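Local structure of glucanase (Clostridium thermocellum, 5GXX) at residues A[55-60]-A[109-114]. The protein probably hydrolyses internal beta-1,4-glucosidic bonds of cellulose, as a family 9 endoglucanase of the cellulosome. The protein carries 1 engineered substitution. Numbering follows the deposited sequence.
Sequences VKFNLP and VYQIGD
Lys56 and Ile112 form an antiparallel hydrogen-bonded pair at the tight centre of this contact. Lys56 N binds Ile112 O at 2.9 Å, and Ile112 N returns a bond to Lys56 O at 3.0 Å. Lys56 O is also approached by Gln111 CA at 3.2 Å, a CA-H...O contact. The side chains of Lys56 and Ile112 run alongside each other, with Lys56 CD 3.9 Å from Ile112 CG1. The extended lysine chain carries NZ on to the carbonyls of Val44 and Gly46.

Phe57 and Gln111 pair on the other face of the sheet. Gln111 OE1 sits at the ring edge, 3.4 Å from Phe57 CD1, with amide and ring planes 71° apart. Val55 CG1 lies over the centre of one ring face; its position anti to the backbone N (chi1 -176°) also brings it to Ile112 O. A nearly straight bond from Gln111 NE2 to Gly113 O, 2.9 Å long and in the amide plane, fixes the rotation of the amide; NE2 also bonds Ala186 O.

Strands 56-57, 108-112 and 136-139 make a small antiparallel sheet in the mainly helical family 9 catalytic domain. A Tris molecule, probably from the crystallisation liquor, lies close to the Phe57 side chain, which suggests a pocket on this face.

The pairing is looser where helix 58-75 begins. Asn58 N reaches Tyr110 O at 3.3 Å, tilted from the carbonyl plane, and Asn58 OD1 turns to Tyr98 OH. At the opposite end Asp114, partly exposed, starts its side chain away from segment 55-60, and its OD1 caps Ala117 N of helix 115-120.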
loop_
_atom_site.group_PDB
_atom_site.type_symbol
_atom_site.label_atom_id
_atom_site.label_comp_id
_atom_site.label_asym_id
_atom_site.label_seq_id
_atom_site.Cartn_x
_atom_site.Cartn_y
_atom_site.Cartn_z
ATOM N N VAL A 55 15.629 -6.784 26.487
ATOM C CA VAL A 55 15.322 -6.059 27.710
ATOM C C VAL A 55 16.371 -6.358 28.774
ATOM O O VAL A 55 16.847 -7.490 28.870
ATOM C CB VAL A 55 13.930 -6.441 28.248
ATOM C CG1 VAL A 55 13.573 -5.594 29.485
ATOM C CG2 VAL A 55 12.875 -6.245 27.177
ATOM N N LYS A 56 16.729 -5.348 29.565
ATOM C CA LYS A 56 17.511 -5.541 30.779
ATOM C C LYS A 56 16.514 -5.548 31.944
ATOM O O LYS A 56 15.951 -4.518 32.344
ATOM C CB LYS A 56 18.624 -4.484 30.903
ATOM C CG LYS A 56 19.531 -4.359 29.684
ATOM C CD LYS A 56 20.612 -3.309 29.930
ATOM C CE LYS A 56 21.331 -2.968 28.658
ATOM N NZ LYS A 56 22.337 -1.918 28.950
ATOM N N PHE A 57 16.241 -6.743 32.460
ATOM C CA PHE A 57 15.322 -6.943 33.578
ATOM C C PHE A 57 16.154 -7.192 34.827
ATOM O O PHE A 57 16.704 -8.281 34.978
ATOM C CB PHE A 57 14.418 -8.164 33.381
ATOM C CG PHE A 57 13.260 -7.967 32.430
ATOM C CD1 PHE A 57 12.209 -7.123 32.754
ATOM C CD2 PHE A 57 13.148 -8.750 31.279
ATOM C CE1 PHE A 57 11.106 -7.014 31.902
ATOM C CE2 PHE A 57 12.057 -8.649 30.414
ATOM C CZ PHE A 57 11.018 -7.773 30.734
ATOM N N ASN A 58 16.270 -6.217 35.719
ATOM C CA ASN A 58 17.258 -6.322 36.791
ATOM C C ASN A 58 17.021 -7.432 37.805
ATOM O O ASN A 58 17.988 -7.877 38.418
ATOM C CB ASN A 58 17.398 -5.003 37.570
ATOM C CG ASN A 58 18.203 -3.946 36.839
ATOM O OD1 ASN A 58 18.209 -3.896 35.610
ATOM N ND2 ASN A 58 18.909 -3.108 37.607
ATOM N N LEU A 59 15.774 -7.851 38.014
ATOM C CA LEU A 59 15.517 -8.894 39.009
ATOM C C LEU A 59 16.165 -10.216 38.575
ATOM O O LEU A 59 17.015 -10.731 39.304
ATOM C CB LEU A 59 14.030 -9.032 39.381
ATOM C CG LEU A 59 13.652 -10.091 40.425
ATOM C CD1 LEU A 59 14.409 -9.917 41.742
ATOM C CD2 LEU A 59 12.147 -10.045 40.666
ATOM N N PRO A 60 15.781 -10.792 37.418
ATOM C CA PRO A 60 16.520 -11.998 37.030
ATOM C C PRO A 60 17.987 -11.737 36.679
ATOM O O PRO A 60 18.801 -12.656 36.778
ATOM C CB PRO A 60 15.747 -12.507 35.803
ATOM C CG PRO A 60 15.125 -11.240 35.231
ATOM C CD PRO A 60 14.700 -10.497 36.463
ATOM N N VAL A 109 17.911 2.546 38.700
ATOM C CA VAL A 109 17.382 2.134 37.403
ATOM C C VAL A 109 17.200 0.624 37.527
ATOM O O VAL A 109 18.172 -0.079 37.820
ATOM C CB VAL A 109 18.367 2.416 36.248
ATOM C CG1 VAL A 109 17.865 1.788 34.953
ATOM C CG2 VAL A 109 18.560 3.920 36.058
ATOM N N TYR A 110 15.978 0.140 37.316
ATOM C CA TYR A 110 15.694 -1.294 37.474
ATOM C C TYR A 110 15.273 -2.016 36.202
ATOM O O TYR A 110 15.041 -3.226 36.229
ATOM C CB TYR A 110 14.670 -1.527 38.596
ATOM C CG TYR A 110 13.224 -1.175 38.288
ATOM C CD1 TYR A 110 12.730 0.114 38.507
ATOM C CD2 TYR A 110 12.331 -2.147 37.823
ATOM C CE1 TYR A 110 11.391 0.420 38.246
ATOM C CE2 TYR A 110 10.999 -1.850 37.547
ATOM C CZ TYR A 110 10.531 -0.562 37.775
ATOM O OH TYR A 110 9.212 -0.263 37.503
ATOM N N GLN A 111 15.158 -1.284 35.098
ATOM C CA GLN A 111 14.834 -1.888 33.821
ATOM C C GLN A 111 15.281 -1.000 32.673
ATOM O O GLN A 111 15.182 0.224 32.750
ATOM C CB GLN A 111 13.329 -2.159 33.739
ATOM C CG GLN A 111 12.894 -2.938 32.512
ATOM C CD GLN A 111 11.489 -3.472 32.623
ATOM O OE1 GLN A 111 11.091 -4.022 33.649
ATOM N NE2 GLN A 111 10.738 -3.347 31.540
ATOM N N ILE A 112 15.778 -1.605 31.598
ATOM C CA ILE A 112 16.024 -0.881 30.350
ATOM C C ILE A 112 15.254 -1.593 29.251
ATOM O O ILE A 112 15.423 -2.788 29.040
ATOM C CB ILE A 112 17.513 -0.831 29.925
ATOM C CG1 ILE A 112 18.440 -0.254 31.007
ATOM C CG2 ILE A 112 17.681 -0.077 28.587
ATOM C CD1 ILE A 112 18.211 1.197 31.390
ATOM N N GLY A 113 14.382 -0.869 28.560
ATOM C CA GLY A 113 13.535 -1.478 27.550
ATOM C C GLY A 113 12.139 -1.788 28.066
ATOM O O GLY A 113 11.930 -2.085 29.250
ATOM N N ASP A 114 11.185 -1.700 27.145
ATOM C CA ASP A 114 9.776 -1.979 27.378
ATOM C C ASP A 114 9.526 -3.387 26.872
ATOM O O ASP A 114 9.766 -3.670 25.702
ATOM C CB ASP A 114 8.946 -0.978 26.565
ATOM C CG ASP A 114 7.445 -1.152 26.752
ATOM O OD1 ASP A 114 6.866 -2.142 26.253
ATOM O OD2 ASP A 114 6.818 -0.254 27.352
#